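Local coordinates for putative silent information regulator 2 (Leishmania infantum, PDB 5OL0), which probably removes acetyl groups from lysine side chains of proteins in an NAD-dependent reaction, as a class I sirtuin that also carries a structural zinc ion, at residues 83-88 against 173-178; 96-101 against 165-170. All blocks are in the same frame, centred on the assembly; numbering follows the deposited sequence.

Contact 1 (83-88 against 173-178). With ZN (zinc ion), chain E.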
loop_
_atom_site.group_PDB
_atom_site.type_symbol
_atom_site.label_atom_id
_atom_site.label_comp_id
_atom_site.label_asym_id
_atom_site.label_seq_id
_atom_site.Cartn_x
_atom_site.Cartn_y
_atom_site.Cartn_z
ATOM N N GLU A 83 24.326 -7.507 6.714
ATOM C CA GLU A 83 25.391 -7.130 7.624
ATOM C C GLU A 83 25.012 -7.408 9.056
ATOM O O GLU A 83 25.818 -7.952 9.814
ATOM C CB GLU A 83 25.682 -5.645 7.432
ATOM C CG GLU A 83 27.033 -5.175 7.928
ATOM C CD GLU A 83 27.576 -4.012 7.120
ATOM O OE1 GLU A 83 26.858 -3.520 6.219
ATOM O OE2 GLU A 83 28.731 -3.605 7.376
ATOM N N LYS A 84 23.788 -7.014 9.418
ATOM C CA LYS A 84 23.320 -7.060 10.792
ATOM C C LYS A 84 21.805 -7.442 10.804
ATOM O O LYS A 84 20.942 -6.573 11.073
ATOM C CB LYS A 84 23.513 -5.699 11.452
ATOM C CG LYS A 84 24.942 -5.201 11.565
ATOM C CD LYS A 84 25.009 -4.148 12.662
ATOM C CE LYS A 84 26.248 -3.260 12.596
ATOM N NZ LYS A 84 25.981 -1.994 13.353
ATOM N N PRO A 85 21.499 -8.717 10.517
ATOM C CA PRO A 85 20.104 -9.184 10.421
ATOM C C PRO A 85 19.307 -9.008 11.741
ATOM O O PRO A 85 18.114 -8.713 11.715
ATOM C CB PRO A 85 20.227 -10.639 9.951
ATOM C CG PRO A 85 21.645 -11.052 10.224
ATOM C CD PRO A 85 22.479 -9.805 10.294
ATOM N N GLU A 86 19.999 -9.043 12.874
ATOM C CA GLU A 86 19.370 -8.782 14.146
ATOM C C GLU A 86 18.552 -7.507 14.105
ATOM O O GLU A 86 17.528 -7.433 14.760
ATOM C CB GLU A 86 20.385 -8.831 15.318
ATOM C CG GLU A 86 21.524 -7.811 15.295
ATOM C CD GLU A 86 22.767 -8.221 14.476
ATOM O OE1 GLU A 86 22.711 -9.174 13.637
ATOM O OE2 GLU A 86 23.819 -7.559 14.679
ATOM N N ILE A 87 18.936 -6.522 13.286
ATOM C CA ILE A 87 18.202 -5.251 13.267
ATOM C C ILE A 87 16.814 -5.412 12.625
ATOM O O ILE A 87 15.802 -5.007 13.191
ATOM C CB ILE A 87 18.974 -4.121 12.540
ATOM C CG1 ILE A 87 20.236 -3.755 13.337
ATOM C CG2 ILE A 87 18.088 -2.880 12.353
ATOM C CD1 ILE A 87 21.300 -2.992 12.565
ATOM N N PHE A 88 16.747 -5.981 11.435
ATOM C CA PHE A 88 15.410 -6.135 10.849
ATOM C C PHE A 88 14.615 -7.162 11.684
ATOM O O PHE A 88 13.458 -6.966 11.916
ATOM C CB PHE A 88 15.447 -6.507 9.397
ATOM C CG PHE A 88 14.152 -7.083 8.914
ATOM C CD1 PHE A 88 13.115 -6.252 8.550
ATOM C CD2 PHE A 88 13.975 -8.469 8.868
ATOM C CE1 PHE A 88 11.918 -6.790 8.123
ATOM C CE2 PHE A 88 12.777 -9.021 8.454
ATOM C CZ PHE A 88 11.749 -8.175 8.090
ATOM N N GLY A 173 13.641 -14.725 18.966
ATOM C CA GLY A 173 15.022 -14.209 18.896
ATOM C C GLY A 173 16.018 -14.875 17.966
ATOM O O GLY A 173 17.190 -14.592 18.060
ATOM N N THR A 174 15.582 -15.736 17.058
ATOM C CA THR A 174 16.475 -16.419 16.107
ATOM C C THR A 174 16.327 -15.912 14.650
ATOM O O THR A 174 15.230 -15.933 14.090
ATOM C CB THR A 174 16.191 -17.873 16.139
ATOM O OG1 THR A 174 16.513 -18.346 17.441
ATOM C CG2 THR A 174 17.024 -18.652 15.099
ATOM N N VAL A 175 17.443 -15.468 14.053
ATOM C CA VAL A 175 17.521 -15.184 12.609
ATOM C C VAL A 175 17.483 -16.464 11.783
ATOM O O VAL A 175 18.416 -17.230 11.838
ATOM C CB VAL A 175 18.824 -14.403 12.246
ATOM C CG1 VAL A 175 18.995 -14.249 10.750
ATOM C CG2 VAL A 175 18.844 -13.029 12.867
ATOM N N SER A 176 16.463 -16.641 10.948
ATOM C CA SER A 176 16.328 -17.832 10.111
ATOM C C SER A 176 17.379 -17.960 9.021
ATOM O O SER A 176 17.849 -16.952 8.452
ATOM C CB SER A 176 14.960 -17.845 9.446
ATOM O OG SER A 176 13.916 -17.863 10.418
ATOM N N ARG A 177 17.716 -19.206 8.708
ATOM C CA ARG A 177 18.803 -19.511 7.770
ATOM C C ARG A 177 18.377 -20.580 6.797
ATOM O O ARG A 177 17.732 -21.548 7.182
ATOM C CB ARG A 177 20.032 -20.012 8.537
ATOM C CG ARG A 177 20.699 -18.957 9.398
ATOM C CD ARG A 177 21.639 -18.154 8.501
ATOM N NE ARG A 177 22.344 -17.070 9.172
ATOM C CZ ARG A 177 23.250 -16.272 8.581
ATOM N NH1 ARG A 177 23.573 -16.421 7.293
ATOM N NH2 ARG A 177 23.821 -15.285 9.281
ATOM N N CYS A 178 18.747 -20.385 5.534
ATOM C CA CYS A 178 18.467 -21.281 4.437
ATOM C C CYS A 178 19.087 -22.663 4.687
ATOM O O CYS A 178 20.217 -22.742 5.127
ATOM C CB CYS A 178 19.130 -20.706 3.198
ATOM S SG CYS A 178 18.711 -21.471 1.632
HETATM ZN ZN ZN E . 19.755 -19.947 0.206
#
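Val175 makes nearly all of the contact with Pro85, at the start of helix 85-95, although its loop runs on within three residues to a zinc ligand. Both of its methyl groups meet Pro85. CG1 of Val175 lies 3.9 Å from CB of Pro85, and CG2 of Val175 lies 4.0 Å from the same CB. The two side chains cross at about a right angle. The valine fork sits against the CB corner of the proline ring. CG2 of Val175 also lies 4.1 Å from the backbone N of Glu86. With CG1 anti to the backbone N (chi1 173°), the other branch, CG2, stays beside that N, and both methyls are turned to CB of Pro85. No hydrogen bond crosses between the segments, and the small apolar contact lies at the surface. Ile184 adds to the apolar patch at Pro85 and also touches the side chain of Arg177.

The loop is held at both ends. Gly173, with its positive phi, is the C-prime residue of a Schellman motif that ends helix 163-171. Ser176 pairs through its backbone with Val185. Cys178 binds the zinc through SG at 2.3 Å, with Cys154, Cys157 and Cys181 as the other ligands. This four-cysteine site, built from two CxxC pairs, is characteristic of the zinc-binding module of sirtuins.

Contact 2 (96-101 against 165-170)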
loop_
_atom_site.group_PDB
_atom_site.type_symbol
_atom_site.label_atom_id
_atom_site.label_comp_id
_atom_site.label_asym_id
_atom_site.label_seq_id
_atom_site.Cartn_x
_atom_site.Cartn_y
_atom_site.Cartn_z
ATOM N N ASN A 96 4.308 -6.999 14.208
ATOM C CA ASN A 96 3.151 -7.906 14.275
ATOM C C ASN A 96 2.404 -8.032 12.951
ATOM O O ASN A 96 1.201 -8.078 12.930
ATOM C CB ASN A 96 2.194 -7.459 15.421
ATOM C CG ASN A 96 2.492 -8.173 16.701
ATOM O OD1 ASN A 96 2.784 -9.369 16.687
ATOM N ND2 ASN A 96 2.438 -7.445 17.818
ATOM N N LEU A 97 3.146 -8.039 11.845
ATOM C CA LEU A 97 2.544 -8.011 10.519
ATOM C C LEU A 97 2.172 -9.386 9.989
ATOM O O LEU A 97 1.741 -9.493 8.853
ATOM C CB LEU A 97 3.496 -7.319 9.523
ATOM C CG LEU A 97 3.636 -5.832 9.874
ATOM C CD1 LEU A 97 4.688 -5.156 9.005
ATOM C CD2 LEU A 97 2.337 -5.110 9.754
ATOM N N TRP A 98 2.361 -10.424 10.806
ATOM C CA TRP A 98 2.037 -11.813 10.436
ATOM C C TRP A 98 0.559 -11.830 10.174
ATOM O O TRP A 98 -0.183 -11.231 10.953
ATOM C CB TRP A 98 2.345 -12.792 11.611
ATOM C CG TRP A 98 3.675 -12.541 12.191
ATOM C CD1 TRP A 98 3.930 -11.890 13.365
ATOM C CD2 TRP A 98 4.963 -12.802 11.586
ATOM N NE1 TRP A 98 5.255 -11.821 13.571
ATOM C CE2 TRP A 98 5.929 -12.304 12.478
ATOM C CE3 TRP A 98 5.378 -13.430 10.403
ATOM C CZ2 TRP A 98 7.317 -12.431 12.253
ATOM C CZ3 TRP A 98 6.754 -13.559 10.156
ATOM C CH2 TRP A 98 7.711 -13.047 11.081
ATOM N N PRO A 99 0.112 -12.479 9.076
ATOM C CA PRO A 99 -1.344 -12.437 8.798
ATOM C C PRO A 99 -2.179 -13.046 9.913
ATOM O O PRO A 99 -1.794 -14.061 10.520
ATOM C CB PRO A 99 -1.502 -13.270 7.496
ATOM C CG PRO A 99 -0.225 -14.020 7.342
ATOM C CD PRO A 99 0.834 -13.150 7.971
ATOM N N GLY A 100 -3.278 -12.376 10.205
ATOM C CA GLY A 100 -4.247 -12.841 11.142
ATOM C C GLY A 100 -4.260 -12.006 12.408
ATOM O O GLY A 100 -5.129 -12.257 13.262
ATOM N N HIS A 101 -3.305 -11.094 12.588
ATOM C CA HIS A 101 -3.392 -10.133 13.740
ATOM C C HIS A 101 -4.204 -8.848 13.445
ATOM O O HIS A 101 -5.291 -8.636 13.972
ATOM C CB HIS A 101 -2.002 -9.770 14.263
ATOM C CG HIS A 101 -2.022 -8.764 15.362
ATOM N ND1 HIS A 101 -2.564 -9.024 16.604
ATOM C CD2 HIS A 101 -1.615 -7.471 15.395
ATOM C CE1 HIS A 101 -2.453 -7.946 17.369
ATOM N NE2 HIS A 101 -1.895 -6.988 16.651
ATOM N N GLN A 165 7.871 -21.588 10.436
ATOM C CA GLN A 165 9.197 -21.684 11.006
ATOM C C GLN A 165 9.829 -20.314 11.173
ATOM O O GLN A 165 10.395 -20.018 12.233
ATOM C CB GLN A 165 10.102 -22.592 10.197
ATOM C CG GLN A 165 11.421 -22.718 10.883
ATOM C CD GLN A 165 12.425 -23.543 10.182
ATOM O OE1 GLN A 165 12.152 -24.272 9.206
ATOM N NE2 GLN A 165 13.632 -23.458 10.695
ATOM N N ASN A 166 9.705 -19.470 10.141
ATOM C CA ASN A 166 10.290 -18.138 10.190
ATOM C C ASN A 166 9.670 -17.291 11.307
ATOM O O ASN A 166 10.355 -16.576 11.976
ATOM C CB ASN A 166 10.174 -17.439 8.829
ATOM C CG ASN A 166 10.856 -16.084 8.801
ATOM O OD1 ASN A 166 12.003 -15.888 9.287
ATOM N ND2 ASN A 166 10.158 -15.139 8.273
ATOM N N TYR A 167 8.373 -17.412 11.493
ATOM C CA TYR A 167 7.629 -16.747 12.547
ATOM C C TYR A 167 8.118 -17.209 13.934
ATOM O O TYR A 167 8.415 -16.399 14.787
ATOM C CB TYR A 167 6.115 -17.025 12.371
ATOM C CG TYR A 167 5.306 -16.725 13.633
ATOM C CD1 TYR A 167 4.904 -15.437 13.931
ATOM C CD2 TYR A 167 5.027 -17.724 14.537
ATOM C CE1 TYR A 167 4.231 -15.154 15.110
ATOM C CE2 TYR A 167 4.351 -17.459 15.713
ATOM C CZ TYR A 167 3.935 -16.178 15.986
ATOM O OH TYR A 167 3.284 -15.934 17.183
ATOM N N LEU A 168 8.229 -18.514 14.117
ATOM C CA LEU A 168 8.611 -19.059 15.412
ATOM C C LEU A 168 10.056 -18.669 15.752
ATOM O O LEU A 168 10.353 -18.264 16.890
ATOM C CB LEU A 168 8.455 -20.582 15.414
ATOM C CG LEU A 168 6.995 -21.042 15.474
ATOM C CD1 LEU A 168 6.912 -22.532 15.411
ATOM C CD2 LEU A 168 6.337 -20.523 16.732
ATOM N N GLU A 169 10.927 -18.739 14.754
ATOM C CA GLU A 169 12.318 -18.315 14.947
ATOM C C GLU A 169 12.439 -16.822 15.245
ATOM O O GLU A 169 13.040 -16.412 16.250
ATOM C CB GLU A 169 13.168 -18.751 13.772
ATOM C CG GLU A 169 13.548 -20.211 13.878
ATOM C CD GLU A 169 14.236 -20.748 12.640
ATOM O OE1 GLU A 169 14.457 -20.015 11.652
ATOM O OE2 GLU A 169 14.537 -21.935 12.645
ATOM N N ALA A 170 11.787 -16.007 14.425
ATOM C CA ALA A 170 11.856 -14.578 14.606
ATOM C C ALA A 170 11.357 -14.165 15.943
ATOM O O ALA A 170 12.026 -13.365 16.611
ATOM C CB ALA A 170 11.138 -13.791 13.509
#
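Trp98 and Tyr167 carry this contact as a T-shaped aromatic pair. The edge of Tyr167 points to one face of Trp98. The centroid of the tyrosine ring is 4.7 Å from that of the five-membered indole ring, and the planes stand at 86°. CD1 of Tyr167 comes closest, 3.5 Å from CD2 of Trp98. CE1 of Tyr167 follows along the same edge, 3.7 Å from CD1 of Trp98. The tyrosine backbone joins in: CA of Tyr167 makes a CH-pi contact, 4.2 Å from the centroid of the six-membered indole ring. With CG of Tyr167 anti to its N (chi1 163°), the phenol reaches the five-membered ring while CA remains over the six-membered one. Both indole rings are thus used.

Asn166 comes to the indole from the edge, with ND2 4.2 Å from CZ3 of Trp98. This ND2 is buried without a polar partner in the model, whereas OD1 of Asn166 is hydrogen-bonded to the hydroxyls of Ser176 and Tyr89. CB of Ala170 adds an apolar touch 4.2 Å from CZ2 of Trp98. Ile163 and Met171 of helix 163-171 also meet the indole, and Phe149 makes an edge-to-face pair with it. Trp98 opens a type II turn ending at His101. Its indole packs the loop between helices 85-95 and 106-116 onto helix 163-171, which joins strands 160-161 and 185-187 of the sirtuin zinc-binding module.

From the N terminus, the chain first enters contact 1 at residues 83-88, where helix 85-95 begins. It follows that helix into the loop 96-101, the first half of contact 2. Strands 120-125 and 142-144 of the parallel sheet come next, then strands 151-154 and 160-161, two of the three strands of the small antiparallel sheet. Helix 163-171 closes contact 2 through residues 165-170. Residues 173-178 then close contact 1, so the loop of contact 2 nests inside that of contact 1. The contacts thus tie the start of helix 85-95 and the loop after it to consecutive parts of the zinc-binding region. They meet directly: Ser176 OG lies 2.5 Å from Glu169 OE1, a probable hydrogen bond.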